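Local coordinates for AB hydrolase-1 domain-containing protein (Parabacteroides distasonis, PDB 4Q34) that is of unknown function but, as a member of the alpha/beta hydrolase family, probably acts as an esterase, at residues I286-P289 with E290-L293; A161-F164 with D165-P169. All blocks are in the same frame, centred on the assembly; numbering follows the deposited sequence.

In the fold
Contact 2 comes first along the chain, at the C-terminal end of helix 153-167, where the chain turns toward strand 170-175; contact 1 follows at the end of strand 283-287 and in the turn just after it. Their centres lie 32 Å apart, on opposite sides of the centre of the chain, and their nearest atoms are about 20 Å from each other, so the two do not touch. What joins them is the mixed central sheet: strand 170-175 pairs in parallel with 192-198, that strand with 242-246, and 242-246 with 283-287. Contact 2 thus lies where a helix gives way to a strand of the sheet, and contact 1 where another strand gives way to the loop before helix 306-319, both in the alpha/beta hydrolase fold.

Contact 1. Residues I286-P289 with E290-L293; sequences IHLP and EVGL
The imidazole of H287 and the carboxylate of E290 meet with their planes almost perpendicular, 89° apart. ND1 gives its hydrogen to E290 OE2 at 2.7 Å in a fairly straight bond (164° at the hydrogen); the oxygen lies in the ring plane, but is itself approached on its anti side, somewhat out of the carboxylate plane. H287 carries its ring anti to the backbone N (chi1 -178°), and the extended chain of E290 runs back to meet it. P289 CD rests over one ring face, near the rim. The bond has ND1 as donor. Were H287 replaced by an alanine, E290 OE2 would probably lose this donor and its chain be freer to swing, and P289 CD would lose the ring face it lies over.

Between the two residues the backbone makes a short 3-10 turn. E290 N bonds to H287 O, and L288 O takes two donors from opposite faces of its plane, V291 N at 2.9 Å and L293 N at 3.2 Å. G292 N reaches P289 O, and its positive phi suits glycine, since a side chain would jam against the preceding carbonyl. P289 CA adds a CH...O contact of 3.0 Å to L293 O.

The apolar groups lie elsewhere round the turn: I286 and V291 cross at about a right angle, CG2 to CG2 at 3.8 Å, and L288 CB lies 4.2 Å from L293 CB. I286 and L288 continue the backbone pairing of strand 283-287 with strand 242-246, while the side chains of L288, V291 and L293 all pack on L312 of helix 306-319, setting the turn between the sheet and that helix.

Contact 2. Residues A161-F164 with D165-P169; sequences AALF and DKIGP
L163 and I167, one turn apart at the C-terminal end of helix 153-167 in the alpha/beta hydrolase fold, cross obliquely, L163 CD1 touching I167 CG2 at 3.9 Å. I167 holds CG1 between its backbone N and carbonyl carbon (chi1 68°), which brings CG1 to 3.4 Å from L163 O and leaves CG2 turned to the leucine. Four successive i to i+4 backbone bonds carry this last turn, among them D165 N to A161 O at 2.8 Å and I167 N to L163 O at 3.0 Å.

Outward from these, L163, F164 and I167 pack on V50 of strand 49-52, and the F164 ring meets F172 of strand 170-175 edge-to-face, seating the helix on the sheet. D165 OD1 is hydrogen-bonded to T189, and K166 makes a cation-pi contact with F14 of strand 10-16. F164 O also accepts a hydrogen bond from N191 ND2, so this carbonyl near the helix end has a side-chain donor too. G168 leaves helical geometry with phi 92°, where a side chain would clash with P169 CD; its N makes the final bond of the series, to F164 O at 3.1 Å.

Contact 1. Residues I286-P289 with E290-L293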
loop_
_atom_site.group_PDB
_atom_site.type_symbol
_atom_site.label_atom_id
_atom_site.label_comp_id
_atom_site.label_asym_id
_atom_site.label_seq_id
_atom_site.Cartn_x
_atom_site.Cartn_y
_atom_site.Cartn_z
ATOM N N ILE A 286 -30.223 2.129 4.986
ATOM C CA ILE A 286 -30.236 2.812 6.278
ATOM C C ILE A 286 -29.634 4.196 6.152
ATOM O O ILE A 286 -28.483 4.347 5.730
ATOM C CB ILE A 286 -29.464 1.974 7.300
ATOM C CG1 ILE A 286 -30.302 0.740 7.636
ATOM C CG2 ILE A 286 -29.188 2.793 8.555
ATOM C CD1 ILE A 286 -29.557 -0.336 8.341
ATOM N N HIS A 287 -30.411 5.212 6.518
ATOM C CA HIS A 287 -29.935 6.561 6.564
ATOM C C HIS A 287 -29.603 6.786 8.021
ATOM O O HIS A 287 -30.495 6.784 8.896
ATOM C CB HIS A 287 -31.016 7.518 6.072
ATOM C CG HIS A 287 -30.590 8.951 6.036
ATOM N ND1 HIS A 287 -31.484 9.985 6.210
ATOM C CD2 HIS A 287 -29.373 9.529 5.902
ATOM C CE1 HIS A 287 -30.845 11.140 6.161
ATOM N NE2 HIS A 287 -29.565 10.894 5.965
ATOM N N LEU A 288 -28.323 6.970 8.297
ATOM C CA LEU A 288 -27.823 6.843 9.649
ATOM C C LEU A 288 -28.567 7.743 10.680
ATOM O O LEU A 288 -28.841 7.279 11.763
ATOM C CB LEU A 288 -26.311 7.041 9.672
ATOM C CG LEU A 288 -25.448 5.958 8.980
ATOM C CD1 LEU A 288 -23.954 6.328 8.920
ATOM C CD2 LEU A 288 -25.617 4.707 9.788
ATOM N N PRO A 289 -28.904 8.984 10.344
ATOM C CA PRO A 289 -29.592 9.828 11.367
ATOM C C PRO A 289 -30.927 9.268 11.809
ATOM O O PRO A 289 -31.352 9.447 12.965
ATOM C CB PRO A 289 -29.803 11.158 10.655
ATOM C CG PRO A 289 -28.738 11.204 9.629
ATOM C CD PRO A 289 -28.444 9.786 9.210
ATOM N N GLU A 290 -31.573 8.552 10.899
ATOM C CA GLU A 290 -32.836 7.937 11.216
ATOM C C GLU A 290 -32.706 6.710 12.133
ATOM O O GLU A 290 -33.720 6.245 12.662
ATOM C CB GLU A 290 -33.589 7.644 9.913
ATOM C CG GLU A 290 -33.868 8.916 9.093
ATOM C CD GLU A 290 -34.446 8.591 7.722
ATOM O OE1 GLU A 290 -35.267 7.664 7.646
ATOM O OE2 GLU A 290 -34.079 9.233 6.720
ATOM N N VAL A 291 -31.492 6.218 12.372
ATOM C CA VAL A 291 -31.261 5.158 13.390
ATOM C C VAL A 291 -30.399 5.657 14.579
ATOM O O VAL A 291 -29.777 4.864 15.294
ATOM C CB VAL A 291 -30.695 3.835 12.794
ATOM C CG1 VAL A 291 -31.669 3.264 11.779
ATOM C CG2 VAL A 291 -29.316 4.027 12.154
ATOM N N GLY A 292 -30.359 6.972 14.766
ATOM C CA GLY A 292 -29.760 7.565 15.942
ATOM C C GLY A 292 -28.314 8.001 15.841
ATOM O O GLY A 292 -27.746 8.443 16.831
ATOM N N LEU A 293 -27.706 7.904 14.650
ATOM C CA LEU A 293 -26.340 8.383 14.441
ATOM C C LEU A 293 -26.324 9.671 13.595
ATOM O O LEU A 293 -26.764 9.690 12.439
ATOM C CB LEU A 293 -25.507 7.287 13.755
ATOM C CG LEU A 293 -25.066 6.065 14.562
ATOM C CD1 LEU A 293 -26.220 5.263 15.101
ATOM C CD2 LEU A 293 -24.162 5.177 13.692
#

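Contact 2. Residues A161-F164 with D165-P169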
loop_
_atom_site.group_PDB
_atom_site.type_symbol
_atom_site.label_atom_id
_atom_site.label_comp_id
_atom_site.label_asym_id
_atom_site.label_seq_id
_atom_site.Cartn_x
_atom_site.Cartn_y
_atom_site.Cartn_z
ATOM N N ALA A 161 -13.246 -10.455 -8.092
ATOM C CA ALA A 161 -13.761 -11.811 -8.311
ATOM C C ALA A 161 -12.668 -12.866 -8.116
ATOM O O ALA A 161 -12.930 -13.922 -7.508
ATOM C CB ALA A 161 -14.380 -11.943 -9.666
ATOM N N ALA A 162 -11.465 -12.578 -8.603
ATOM C CA ALA A 162 -10.315 -13.482 -8.461
ATOM C C ALA A 162 -9.981 -13.649 -6.973
ATOM O O ALA A 162 -9.679 -14.754 -6.518
ATOM C CB ALA A 162 -9.111 -12.964 -9.235
ATOM N N LEU A 163 -10.147 -12.583 -6.208
ATOM C CA LEU A 163 -9.897 -12.661 -4.778
ATOM C C LEU A 163 -10.924 -13.527 -4.061
ATOM O O LEU A 163 -10.552 -14.381 -3.261
ATOM C CB LEU A 163 -9.932 -11.265 -4.161
ATOM C CG LEU A 163 -9.770 -11.193 -2.641
ATOM C CD1 LEU A 163 -8.508 -11.927 -2.179
ATOM C CD2 LEU A 163 -9.780 -9.704 -2.216
ATOM N N PHE A 164 -12.218 -13.299 -4.327
ATOM C CA PHE A 164 -13.261 -14.120 -3.738
ATOM C C PHE A 164 -13.136 -15.573 -4.169
ATOM O O PHE A 164 -13.360 -16.474 -3.395
ATOM C CB PHE A 164 -14.648 -13.581 -4.054
ATOM C CG PHE A 164 -15.056 -12.458 -3.148
ATOM C CD1 PHE A 164 -15.474 -12.717 -1.857
ATOM C CD2 PHE A 164 -14.966 -11.157 -3.556
ATOM C CE1 PHE A 164 -15.814 -11.695 -0.989
ATOM C CE2 PHE A 164 -15.352 -10.125 -2.716
ATOM C CZ PHE A 164 -15.752 -10.402 -1.423
ATOM N N ASP A 165 -12.768 -15.801 -5.411
ATOM C CA ASP A 165 -12.554 -17.185 -5.839
ATOM C C ASP A 165 -11.445 -17.874 -5.071
ATOM O O ASP A 165 -11.521 -19.090 -4.788
ATOM C CB ASP A 165 -12.278 -17.215 -7.331
ATOM C CG ASP A 165 -13.547 -17.012 -8.173
ATOM O OD1 ASP A 165 -14.680 -16.992 -7.622
ATOM O OD2 ASP A 165 -13.379 -16.884 -9.407
ATOM N N LYS A 166 -10.409 -17.134 -4.756
ATOM C CA LYS A 166 -9.256 -17.640 -4.039
ATOM C C LYS A 166 -9.563 -17.966 -2.575
ATOM O O LYS A 166 -9.192 -19.031 -2.096
ATOM C CB LYS A 166 -8.108 -16.639 -4.099
ATOM C CG LYS A 166 -6.821 -17.006 -3.378
ATOM C CD LYS A 166 -5.800 -15.871 -3.461
ATOM C CE LYS A 166 -4.600 -16.131 -2.571
ATOM N NZ LYS A 166 -3.826 -17.329 -3.033
ATOM N N ILE A 167 -10.192 -17.029 -1.867
ATOM C CA ILE A 167 -10.331 -17.151 -0.422
ATOM C C ILE A 167 -11.598 -17.824 0.041
ATOM O O ILE A 167 -11.739 -18.130 1.234
ATOM C CB ILE A 167 -10.180 -15.798 0.288
ATOM C CG1 ILE A 167 -11.345 -14.838 -0.010
ATOM C CG2 ILE A 167 -8.862 -15.185 -0.104
ATOM C CD1 ILE A 167 -11.270 -13.583 0.847
ATOM N N GLY A 168 -12.533 -18.057 -0.861
ATOM C CA GLY A 168 -13.781 -18.705 -0.485
ATOM C C GLY A 168 -14.880 -17.737 -0.118
ATOM O O GLY A 168 -14.719 -16.492 -0.241
ATOM N N PRO A 169 -16.056 -18.290 0.232
ATOM C CA PRO A 169 -17.217 -17.469 0.523
ATOM C C PRO A 169 -16.890 -16.400 1.556
ATOM O O PRO A 169 -16.259 -16.706 2.572
ATOM C CB PRO A 169 -18.231 -18.485 1.049
ATOM C CG PRO A 169 -17.912 -19.714 0.254
ATOM C CD PRO A 169 -16.398 -19.724 0.203
#